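Local coordinates for metallophosphoesterase (Clostridium thermocellum, PDB 4J6O), which probably removes phosphate groups from RNA ends, as the manganese-binding 2',3' phosphatase component of the bacterial Pnkp-Hen1 RNA repair system, at residues L61-L66 and L151-A156. Residues are numbered along the deposited sequence; the frame is centred on the assembly and turned at random.
Sequences LFLGDL and LVVAHA. With MN (manganese (II) ion), chain J.
Val153 fits into the angle between two leucines: Leu61 reaches its CG1 methyl through CD1 (3.8 Å), Leu63 meets its CB through CD2 (3.8 Å), and each leucine crosses the valine at roughly a right angle. Farther along, Leu61 CD1 also meets Leu151 CD2 tip to tip, 4.2 Å apart, while Leu63 CD2 comes within 4.0 Å of Ala154 O, a buried atom with no polar partner in the model. Phe14 and Ile16 of strand 14-17 and Leu146 of strand 143-146 pack around the same side chains. Beyond this apolar patch the contact turns polar. His155 holds its CG anti to the backbone N (chi1 178°), which swings the imidazole across to the 61-66 loop. There ND1 donates to Leu63 O at 2.9 Å, with the oxygen close to the ring plane but an N-H...O angle of 146°. Water 1, also at this ring edge, links ND1 to Gly64 O and ties the ring to the turn a second time. Asp65 crosses the imidazole at about a right angle, the carboxylate and ring planes 53° apart, with OD2 3.4 Å from CE1. That oxygen binds manganese at 2.2 Å, beside Asp19 and His21, while OD1 accepts a hydrogen bond from His96 N. On the ring's far nitrogen, NE2 makes a hydrogen bond to a citrate, probably from the crystallisation liquor. Residues 61-65 and 151-155 run in nearly the same direction, off strands of two different sheets; one loop supplies a metal ligand and the other brings His155 against it, the layout of the calcineurin-like metallophosphoesterase active site.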
loop_
_atom_site.group_PDB
_atom_site.type_symbol
_atom_site.label_atom_id
_atom_site.label_comp_id
_atom_site.label_asym_id
_atom_site.label_seq_id
_atom_site.Cartn_x
_atom_site.Cartn_y
_atom_site.Cartn_z
ATOM N N LEU A 61 6.954 -5.020 -3.338
ATOM C CA LEU A 61 5.710 -4.459 -3.885
ATOM C C LEU A 61 4.930 -3.840 -2.744
ATOM O O LEU A 61 4.533 -4.553 -1.833
ATOM C CB LEU A 61 4.864 -5.569 -4.521
ATOM C CG LEU A 61 5.532 -6.357 -5.642
ATOM C CD1 LEU A 61 4.524 -7.406 -6.124
ATOM C CD2 LEU A 61 5.971 -5.472 -6.803
ATOM N N PHE A 62 4.756 -2.510 -2.771
ATOM C CA PHE A 62 4.034 -1.826 -1.685
ATOM C C PHE A 62 2.591 -1.739 -2.082
ATOM O O PHE A 62 2.298 -1.375 -3.225
ATOM C CB PHE A 62 4.592 -0.417 -1.461
ATOM C CG PHE A 62 5.981 -0.376 -0.841
ATOM C CD1 PHE A 62 6.164 -0.588 0.520
ATOM C CD2 PHE A 62 7.115 -0.126 -1.627
ATOM C CE1 PHE A 62 7.458 -0.548 1.084
ATOM C CE2 PHE A 62 8.415 -0.094 -1.049
ATOM C CZ PHE A 62 8.575 -0.301 0.308
ATOM N N LEU A 63 1.706 -1.991 -1.111
ATOM C CA LEU A 63 0.254 -2.019 -1.364
ATOM C C LEU A 63 -0.384 -0.663 -1.120
ATOM O O LEU A 63 -1.626 -0.503 -1.255
ATOM C CB LEU A 63 -0.417 -3.100 -0.556
ATOM C CG LEU A 63 0.026 -4.518 -0.878
ATOM C CD1 LEU A 63 -0.807 -5.495 -0.028
ATOM C CD2 LEU A 63 -0.222 -4.790 -2.359
ATOM N N GLY A 64 0.455 0.307 -0.840
ATOM C CA GLY A 64 0.021 1.688 -0.685
ATOM C C GLY A 64 -0.441 2.018 0.722
ATOM O O GLY A 64 -0.175 1.261 1.683
ATOM N N ASP A 65 -1.132 3.131 0.868
ATOM C CA ASP A 65 -1.477 3.731 2.186
ATOM C C ASP A 65 -0.179 3.952 2.969
ATOM O O ASP A 65 0.012 3.480 4.095
ATOM C CB ASP A 65 -2.481 2.894 2.958
ATOM C CG ASP A 65 -3.942 3.388 2.733
ATOM O OD1 ASP A 65 -4.113 4.211 1.824
ATOM O OD2 ASP A 65 -4.872 2.952 3.424
ATOM N N LEU A 66 0.743 4.654 2.306
ATOM C CA LEU A 66 2.053 5.067 2.891
ATOM C C LEU A 66 1.896 6.193 3.893
ATOM O O LEU A 66 2.684 6.292 4.848
ATOM C CB LEU A 66 2.983 5.553 1.747
ATOM C CG LEU A 66 3.148 4.614 0.577
ATOM C CD1 LEU A 66 4.115 5.332 -0.410
ATOM C CD2 LEU A 66 3.704 3.256 1.005
ATOM N N LEU A 151 -0.044 -13.511 -10.312
ATOM C CA LEU A 151 -0.098 -12.689 -9.121
ATOM C C LEU A 151 -0.716 -11.367 -9.493
ATOM O O LEU A 151 -0.351 -10.800 -10.527
ATOM C CB LEU A 151 1.324 -12.488 -8.594
ATOM C CG LEU A 151 1.546 -11.467 -7.433
ATOM C CD1 LEU A 151 0.827 -11.890 -6.156
ATOM C CD2 LEU A 151 3.081 -11.153 -7.234
ATOM N N VAL A 152 -1.622 -10.879 -8.656
ATOM C CA VAL A 152 -2.163 -9.498 -8.810
ATOM C C VAL A 152 -1.960 -8.811 -7.472
ATOM O O VAL A 152 -2.266 -9.384 -6.429
ATOM C CB VAL A 152 -3.639 -9.569 -9.174
ATOM C CG1 VAL A 152 -4.294 -8.174 -9.119
ATOM C CG2 VAL A 152 -3.828 -10.151 -10.633
ATOM N N VAL A 153 -1.513 -7.561 -7.505
ATOM C CA VAL A 153 -1.441 -6.747 -6.278
ATOM C C VAL A 153 -2.281 -5.506 -6.503
ATOM O O VAL A 153 -2.258 -4.898 -7.577
ATOM C CB VAL A 153 -0.003 -6.364 -5.841
ATOM C CG1 VAL A 153 0.783 -7.634 -5.345
ATOM C CG2 VAL A 153 0.776 -5.590 -6.916
ATOM N N ALA A 154 -3.024 -5.134 -5.461
ATOM C CA ALA A 154 -3.903 -3.956 -5.472
ATOM C C ALA A 154 -4.186 -3.599 -4.047
ATOM O O ALA A 154 -4.113 -4.483 -3.162
ATOM C CB ALA A 154 -5.238 -4.260 -6.192
ATOM N N HIS A 155 -4.487 -2.330 -3.782
ATOM C CA HIS A 155 -4.726 -1.958 -2.371
ATOM C C HIS A 155 -5.977 -2.619 -1.807
ATOM O O HIS A 155 -5.888 -3.338 -0.791
ATOM C CB HIS A 155 -4.823 -0.439 -2.233
ATOM C CG HIS A 155 -5.098 -0.009 -0.853
ATOM N ND1 HIS A 155 -4.138 -0.079 0.140
ATOM C CD2 HIS A 155 -6.224 0.446 -0.271
ATOM C CE1 HIS A 155 -4.669 0.330 1.281
ATOM N NE2 HIS A 155 -5.933 0.666 1.058
ATOM N N ALA A 156 -7.131 -2.370 -2.413
ATOM C CA ALA A 156 -8.378 -2.928 -1.885
ATOM C C ALA A 156 -8.719 -4.275 -2.458
ATOM O O ALA A 156 -9.752 -4.848 -2.119
ATOM C CB ALA A 156 -9.555 -1.925 -2.085
HETATM MN MN MN J . -4.966 1.860 5.280
HETATM O O HOH W 1 -1.901 -1.018 1.562
HETATM O O HOH W 2 -5.158 0.529 7.156
#